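PDB 3LPZ: uncharacterized protein from Chaetomium thermophilum, which probably takes part in tail-anchored protein biogenesis as the Get4 component of the Get pathway, an alpha-solenoid protein that binds Get5. Local coordinates for residues V55-R67 against R97-P109. Sequence-based numbering, arbitrary orientation. Where two conformers were deposited one is given.
Sequences VDILASVSQTLLR and RGKLLGCLRLFQP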
ATOM      1  N   VAL A  55     -13.942   7.924  24.155  1.00 20.72           N
ATOM      2  CA  VAL A  55     -12.738   7.874  23.344  1.00 20.66           C
ATOM      3  C   VAL A  55     -11.474   8.103  24.176  1.00 21.70           C
ATOM      4  O   VAL A  55     -10.490   7.368  24.018  1.00 22.39           O
ATOM      5  CB  VAL A  55     -12.806   8.890  22.136  1.00 20.70           C
ATOM      6  CG1 VAL A  55     -11.391   9.187  21.559  1.00 19.04           C
ATOM      7  CG2 VAL A  55     -13.720   8.365  21.047  1.00 19.69           C
ATOM      8  N   ASP A  56     -11.479   9.121  25.038  1.00 22.25           N
ATOM      9  CA  ASP A  56     -10.276   9.434  25.826  0.50 22.84           C
ATOM     10  C   ASP A  56      -9.977   8.254  26.751  1.00 22.87           C
ATOM     11  O   ASP A  56      -8.829   7.835  26.867  1.00 23.31           O
ATOM     12  CB  ASP A  56     -10.442  10.714  26.654  0.50 23.13           C
ATOM     13  CG  ASP A  56     -10.331  11.991  25.823  0.50 24.50           C
ATOM     14  OD1 ASP A  56      -9.856  11.963  24.671  0.50 25.35           O
ATOM     15  OD2 ASP A  56     -10.742  13.048  26.332  0.50 27.06           O
ATOM     16  N   ILE A  57     -11.017   7.712  27.384  1.00 21.86           N
ATOM     17  CA  ILE A  57     -10.862   6.547  28.262  1.00 21.42           C
ATOM     18  C   ILE A  57     -10.290   5.328  27.523  1.00 20.67           C
ATOM     19  O   ILE A  57      -9.285   4.750  27.953  1.00 21.27           O
ATOM     20  CB  ILE A  57     -12.190   6.180  28.966  1.00 21.37           C
ATOM     21  CG1 ILE A  57     -12.568   7.306  29.948  1.00 21.51           C
ATOM     22  CG2 ILE A  57     -12.066   4.818  29.700  1.00 20.80           C
ATOM     23  CD1 ILE A  57     -14.018   7.284  30.375  1.00 21.60           C
ATOM     24  N   LEU A  58     -10.928   4.943  26.422  1.00 18.85           N
ATOM     25  CA  LEU A  58     -10.457   3.779  25.647  1.00 18.61           C
ATOM     26  C   LEU A  58      -9.037   3.967  25.102  1.00 19.09           C
ATOM     27  O   LEU A  58      -8.209   3.042  25.179  1.00 18.69           O
ATOM     28  CB  LEU A  58     -11.443   3.462  24.496  1.00 17.83           C
ATOM     29  CG  LEU A  58     -12.793   2.950  25.018  1.00 16.93           C
ATOM     30  CD1 LEU A  58     -13.836   2.881  23.899  1.00 16.38           C
ATOM     31  CD2 LEU A  58     -12.639   1.590  25.680  1.00 16.53           C
ATOM     32  N   ALA A  59      -8.756   5.136  24.522  1.00 19.48           N
ATOM     33  CA  ALA A  59      -7.416   5.370  23.953  1.00 20.56           C
ATOM     34  C   ALA A  59      -6.329   5.355  25.038  1.00 20.92           C
ATOM     35  O   ALA A  59      -5.292   4.748  24.843  1.00 20.21           O
ATOM     36  CB  ALA A  59      -7.362   6.715  23.121  1.00 20.68           C
ATOM     37  N   SER A  60      -6.562   6.022  26.171  1.00 20.75           N
ATOM     38  CA  SER A  60      -5.520   6.086  27.204  1.00 21.43           C
ATOM     39  C   SER A  60      -5.279   4.711  27.814  1.00 20.98           C
ATOM     40  O   SER A  60      -4.132   4.290  27.961  1.00 21.71           O
ATOM     41  CB  SER A  60      -5.901   7.058  28.333  1.00 22.11           C
ATOM     42  OG  SER A  60      -6.207   8.327  27.811  1.00 25.23           O
ATOM     43  N   VAL A  61      -6.352   3.999  28.142  1.00 20.00           N
ATOM     44  CA  VAL A  61      -6.226   2.712  28.824  1.00 19.87           C
ATOM     45  C   VAL A  61      -5.729   1.604  27.874  1.00 20.17           C
ATOM     46  O   VAL A  61      -4.955   0.720  28.282  1.00 19.82           O
ATOM     47  CB  VAL A  61      -7.544   2.281  29.538  1.00 19.68           C
ATOM     48  CG1 VAL A  61      -7.420   0.844  30.118  1.00 19.73           C
ATOM     49  CG2 VAL A  61      -7.957   3.309  30.659  1.00 20.76           C
ATOM     50  N   SER A  62      -6.179   1.648  26.619  1.00 19.69           N
ATOM     51  CA  SER A  62      -5.664   0.741  25.599  1.00 20.56           C
ATOM     52  C   SER A  62      -4.144   0.855  25.493  1.00 20.76           C
ATOM     53  O   SER A  62      -3.435  -0.164  25.495  1.00 21.05           O
ATOM     54  CB  SER A  62      -6.254   1.039  24.215  1.00 20.69           C
ATOM     55  OG  SER A  62      -5.535   0.266  23.257  1.00 24.59           O
ATOM     56  N   GLN A  63      -3.656   2.088  25.384  1.00 19.93           N
ATOM     57  CA  GLN A  63      -2.216   2.317  25.281  1.00 21.39           C
ATOM     58  C   GLN A  63      -1.473   1.838  26.541  1.00 21.96           C
ATOM     59  O   GLN A  63      -0.388   1.209  26.439  1.00 21.94           O
ATOM     60  CB  GLN A  63      -1.904   3.777  24.935  1.00 21.00           C
ATOM     61  CG  GLN A  63      -2.491   4.151  23.564  1.00 22.25           C
ATOM     62  CD  GLN A  63      -2.321   5.601  23.193  1.00 25.53           C
ATOM     63  OE1 GLN A  63      -1.635   6.335  23.884  1.00 29.79           O
ATOM     64  NE2 GLN A  63      -2.949   6.024  22.085  1.00 23.75           N
ATOM     65  N   THR A  64      -2.045   2.101  27.717  1.00 22.13           N
ATOM     66  CA  THR A  64      -1.416   1.591  28.952  1.00 22.53           C
ATOM     67  C   THR A  64      -1.305   0.065  28.981  1.00 22.75           C
ATOM     68  O   THR A  64      -0.266  -0.499  29.395  1.00 22.56           O
ATOM     69  CB  THR A  64      -2.133   2.085  30.227  1.00 22.18           C
ATOM     70  OG1 THR A  64      -2.096   3.512  30.256  1.00 22.42           O
ATOM     71  CG2 THR A  64      -1.428   1.547  31.483  1.00 22.11           C
ATOM     72  N   LEU A  65      -2.377  -0.610  28.559  1.00 22.89           N
ATOM     73  CA  LEU A  65      -2.373  -2.071  28.533  1.00 23.15           C
ATOM     74  C   LEU A  65      -1.328  -2.569  27.550  1.00 23.62           C
ATOM     75  O   LEU A  65      -0.566  -3.480  27.859  1.00 23.56           O
ATOM     76  CB  LEU A  65      -3.740  -2.611  28.143  1.00 22.82           C
ATOM     77  CG  LEU A  65      -4.782  -2.591  29.264  1.00 23.66           C
ATOM     78  CD1 LEU A  65      -6.196  -2.560  28.704  1.00 22.25           C
ATOM     79  CD2 LEU A  65      -4.586  -3.785  30.200  1.00 25.47           C
ATOM     80  N   LEU A  66      -1.302  -1.960  26.365  1.00 23.77           N
ATOM     81  CA  LEU A  66      -0.304  -2.319  25.345  1.00 25.44           C
ATOM     82  C   LEU A  66       1.136  -2.101  25.828  1.00 26.58           C
ATOM     83  O   LEU A  66       1.994  -2.929  25.554  1.00 26.88           O
ATOM     84  CB  LEU A  66      -0.560  -1.595  23.998  1.00 23.86           C
ATOM     85  CG  LEU A  66      -1.871  -1.982  23.297  1.00 24.48           C
ATOM     86  CD1 LEU A  66      -2.240  -0.996  22.142  1.00 24.15           C
ATOM     87  CD2 LEU A  66      -1.787  -3.417  22.771  1.00 23.73           C
ATOM     88  N   ARG A  67       1.392  -0.998  26.531  1.00 28.62           N
ATOM     89  CA  ARG A  67       2.722  -0.743  27.131  1.00 31.25           C
ATOM     90  C   ARG A  67       3.068  -1.740  28.229  1.00 32.05           C
ATOM     91  O   ARG A  67       4.233  -1.988  28.473  1.00 32.87           O
ATOM     92  CB  ARG A  67       2.806   0.646  27.760  1.00 31.52           C
ATOM     93  CG  ARG A  67       3.053   1.740  26.787  1.00 34.38           C
ATOM     94  CD  ARG A  67       3.197   3.072  27.483  1.00 38.35           C
ATOM     95  NE  ARG A  67       2.900   4.136  26.532  1.00 42.16           N
ATOM     96  CZ  ARG A  67       3.775   4.653  25.663  1.00 44.30           C
ATOM     97  NH1 ARG A  67       5.037   4.231  25.614  1.00 45.28           N
ATOM     98  NH2 ARG A  67       3.388   5.608  24.836  1.00 45.64           N
ATOM     99  N   ARG A  97      -6.976  10.205  14.197  1.00 18.05           N
ATOM    100  CA  ARG A  97      -5.899   9.454  13.561  1.00 16.96           C
ATOM    101  C   ARG A  97      -4.736   9.343  14.571  1.00 17.06           C
ATOM    102  O   ARG A  97      -4.118   8.295  14.665  1.00 16.60           O
ATOM    103  CB  ARG A  97      -5.402  10.135  12.270  1.00 17.05           C
ATOM    104  CG  ARG A  97      -4.335   9.316  11.495  1.00 16.64           C
ATOM    105  CD  ARG A  97      -3.584  10.171  10.416  1.00 16.58           C
ATOM    106  NE  ARG A  97      -4.522  10.591   9.359  1.00 16.29           N
ATOM    107  CZ  ARG A  97      -4.990  11.833   9.189  1.00 18.92           C
ATOM    108  NH1 ARG A  97      -4.590  12.859   9.975  1.00 16.71           N
ATOM    109  NH2 ARG A  97      -5.863  12.050   8.208  1.00 18.84           N
ATOM    110  N   GLY A  98      -4.417  10.427  15.288  1.00 16.60           N
ATOM    111  CA  GLY A  98      -3.303  10.378  16.238  1.00 16.41           C
ATOM    112  C   GLY A  98      -3.511   9.341  17.346  1.00 17.00           C
ATOM    113  O   GLY A  98      -2.574   8.642  17.758  1.00 17.31           O
ATOM    114  N   LYS A  99      -4.736   9.236  17.845  1.00 16.56           N
ATOM    115  CA  LYS A  99      -5.033   8.224  18.877  1.00 17.51           C
ATOM    116  C   LYS A  99      -4.857   6.813  18.322  1.00 17.02           C
ATOM    117  O   LYS A  99      -4.352   5.924  19.021  1.00 17.42           O
ATOM    118  CB  LYS A  99      -6.442   8.414  19.436  1.00 16.99           C
ATOM    119  CG  LYS A  99      -6.565   9.650  20.300  1.00 19.61           C
ATOM    120  CD  LYS A  99      -7.987   9.813  20.861  1.00 23.10           C
ATOM    121  CE  LYS A  99      -8.166  11.160  21.604  1.00 23.31           C
ATOM    122  NZ  LYS A  99      -8.183  12.331  20.678  1.00 25.57           N
ATOM    123  N   LEU A 100      -5.300   6.594  17.084  1.00 16.79           N
ATOM    124  CA  LEU A 100      -5.206   5.252  16.473  1.00 16.63           C
ATOM    125  C   LEU A 100      -3.740   4.878  16.206  1.00 17.05           C
ATOM    126  O   LEU A 100      -3.340   3.724  16.458  1.00 16.81           O
ATOM    127  CB  LEU A 100      -6.074   5.139  15.209  1.00 15.87           C
ATOM    128  CG  LEU A 100      -7.588   5.257  15.495  1.00 17.16           C
ATOM    129  CD1 LEU A 100      -8.385   5.350  14.187  1.00 20.92           C
ATOM    130  CD2 LEU A 100      -8.111   4.056  16.307  1.00 17.68           C
ATOM    131  N   LEU A 101      -2.946   5.847  15.743  1.00 16.30           N
ATOM    132  CA  LEU A 101      -1.495   5.609  15.541  1.00 17.94           C
ATOM    133  C   LEU A 101      -0.780   5.374  16.861  1.00 18.37           C
ATOM    134  O   LEU A 101       0.151   4.574  16.928  1.00 19.09           O
ATOM    135  CB  LEU A 101      -0.824   6.780  14.770  1.00 17.92           C
ATOM    136  CG  LEU A 101      -1.298   6.936  13.325  1.00 17.95           C
ATOM    137  CD1 LEU A 101      -0.767   8.241  12.772  1.00 20.17           C
ATOM    138  CD2 LEU A 101      -0.826   5.739  12.443  1.00 20.36           C
ATOM    139  N   GLY A 102      -1.216   6.059  17.917  1.00 18.84           N
ATOM    140  CA  GLY A 102      -0.644   5.827  19.240  1.00 19.58           C
ATOM    141  C   GLY A 102      -0.868   4.377  19.682  1.00 20.01           C
ATOM    142  O   GLY A 102       0.038   3.756  20.284  1.00 21.81           O
ATOM    143  N   CYS A 103      -2.056   3.832  19.423  1.00 19.43           N
ATOM    144  CA  CYS A 103      -2.317   2.405  19.733  1.00 19.34           C
ATOM    145  C   CYS A 103      -1.500   1.467  18.835  1.00 18.84           C
ATOM    146  O   CYS A 103      -0.836   0.525  19.323  1.00 17.84           O
ATOM    147  CB  CYS A 103      -3.811   2.064  19.604  1.00 19.73           C
ATOM    148  SG  CYS A 103      -4.872   2.910  20.815  1.00 22.44           S
ATOM    149  N   LEU A 104      -1.546   1.742  17.534  1.00 18.58           N
ATOM    150  CA  LEU A 104      -0.878   0.915  16.511  1.00 19.54           C
ATOM    151  C   LEU A 104       0.583   0.627  16.837  1.00 20.18           C
ATOM    152  O   LEU A 104       1.045  -0.530  16.758  1.00 19.61           O
ATOM    153  CB  LEU A 104      -0.938   1.612  15.138  1.00 19.38           C
ATOM    154  CG  LEU A 104      -0.352   0.826  13.943  1.00 20.49           C
ATOM    155  CD1 LEU A 104      -1.104  -0.481  13.758  1.00 20.56           C
ATOM    156  CD2 LEU A 104      -0.378   1.651  12.608  1.00 17.64           C
ATOM    157  N   ARG A 105       1.310   1.689  17.184  1.00 21.23           N
ATOM    158  CA  ARG A 105       2.747   1.596  17.377  1.00 22.49           C
ATOM    159  C   ARG A 105       3.102   0.851  18.666  1.00 23.21           C
ATOM    160  O   ARG A 105       4.238   0.448  18.849  1.00 23.55           O
ATOM    161  CB  ARG A 105       3.370   2.982  17.381  1.00 23.11           C
ATOM    162  CG  ARG A 105       3.281   3.671  16.012  1.00 25.31           C
ATOM    163  CD  ARG A 105       4.165   4.914  16.025  1.00 28.30           C
ATOM    164  NE  ARG A 105       4.113   5.731  14.799  1.00 31.96           N
ATOM    165  CZ  ARG A 105       4.806   5.487  13.686  1.00 33.54           C
ATOM    166  NH1 ARG A 105       5.584   4.408  13.603  1.00 33.92           N
ATOM    167  NH2 ARG A 105       4.709   6.320  12.639  1.00 31.95           N
ATOM    168  N   LEU A 106       2.129   0.654  19.555  1.00 23.61           N
ATOM    169  CA  LEU A 106       2.400  -0.083  20.794  1.00 24.14           C
ATOM    170  C   LEU A 106       2.097  -1.579  20.757  1.00 24.92           C
ATOM    171  O   LEU A 106       2.433  -2.292  21.702  1.00 25.74           O
ATOM    172  CB  LEU A 106       1.723   0.594  21.990  1.00 24.00           C
ATOM    173  CG  LEU A 106       2.241   1.994  22.382  1.00 24.19           C
ATOM    174  CD1 LEU A 106       1.227   2.681  23.322  1.00 24.92           C
ATOM    175  CD2 LEU A 106       3.612   1.946  23.042  1.00 25.04           C
ATOM    176  N   PHE A 107       1.485  -2.071  19.684  1.00 24.90           N
ATOM    177  CA  PHE A 107       1.293  -3.513  19.533  1.00 25.84           C
ATOM    178  C   PHE A 107       2.625  -4.201  19.236  1.00 27.24           C
ATOM    179  O   PHE A 107       3.444  -3.651  18.489  1.00 26.63           O
ATOM    180  CB  PHE A 107       0.423  -3.839  18.328  1.00 24.68           C
ATOM    181  CG  PHE A 107      -1.044  -3.663  18.542  1.00 24.36           C
ATOM    182  CD1 PHE A 107      -1.663  -2.444  18.234  1.00 21.74           C
ATOM    183  CD2 PHE A 107      -1.835  -4.742  18.960  1.00 21.98           C
ATOM    184  CE1 PHE A 107      -3.047  -2.292  18.380  1.00 21.87           C
ATOM    185  CE2 PHE A 107      -3.200  -4.590  19.110  1.00 22.86           C
ATOM    186  CZ  PHE A 107      -3.817  -3.372  18.802  1.00 21.71           C
ATOM    187  N   GLN A 108       2.811  -5.411  19.768  1.00 28.29           N
ATOM    188  CA  GLN A 108       3.872  -6.299  19.282  1.00 31.39           C
ATOM    189  C   GLN A 108       3.514  -6.742  17.871  1.00 32.44           C
ATOM    190  O   GLN A 108       2.352  -7.025  17.616  1.00 32.26           O
ATOM    191  CB  GLN A 108       3.995  -7.553  20.159  1.00 31.87           C
ATOM    192  CG  GLN A 108       4.625  -7.288  21.509  1.00 35.76           C
ATOM    193  CD  GLN A 108       6.082  -6.910  21.378  1.00 40.50           C
ATOM    194  OE1 GLN A 108       6.540  -5.978  22.020  1.00 44.13           O
ATOM    195  NE2 GLN A 108       6.813  -7.618  20.515  1.00 43.21           N
ATOM    196  N   PRO A 109       4.511  -6.822  16.959  1.00 33.99           N
ATOM    197  CA  PRO A 109       4.301  -7.261  15.578  1.00 34.95           C
ATOM    198  C   PRO A 109       3.519  -8.550  15.463  1.00 35.84           C
ATOM    199  O   PRO A 109       2.684  -8.689  14.564  1.00 36.70           O
ATOM    200  CB  PRO A 109       5.729  -7.481  15.068  1.00 35.09           C
ATOM    201  CG  PRO A 109       6.515  -6.527  15.801  1.00 35.23           C
ATOM    202  CD  PRO A 109       5.903  -6.393  17.174  1.00 34.00           C
TER
HETATM  203  O   HOH W   1      -2.190   8.990  21.204  1.00 35.59           O
HETATM  204  O   HOH W   2       1.946  -4.721  23.352  1.00 35.62           O
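L66 and L106 are joined through a water that donates to both backbone carbonyls, at 2.8 Å from L66 O and 3.0 Å from L106 O. Beside this bridge the two side chains meet at their bases, CB to CB. L66 then sends its methyls toward C103 and F107: CD1 lies against the C103 carbonyl, while CD2 sits over one face of the F107 ring in a CH-pi contact, 4.2 Å from the centroid and 16° off the normal. The ring also meets that of F117, on helix 112-128. The L106 methyls fan out the opposite way, CD1 onto Q63 CB and CD2 over the centre of the R67 guanidinium, 3.7 Å from NH1.

Segments 55-67 and 97-104 run nearly parallel, their axes 9.5 Å apart at closest approach and inclined by 16°, as side-by-side helices of the alpha-solenoid, with helix 71-88 between them in sequence and packed on 51-67. Midway along, Q63 has CG anti to its carbonyl carbon (chi1 -62°) and an extended chain, which lays the amide across the backbone of G102, where the lack of a side chain leaves it room. NE2 donates to a second water, 3.2 Å away, that bonds weakly to G98 O, and CG rests on C103 SG. An alanine at Q63 is likely to leave that water without its donor and uncover the G102 backbone and the sulfur. Further along, the K99 chain covers A59 CB and crosses V55 at about a right angle, CD reaching 3.5 Å from V55 CG1.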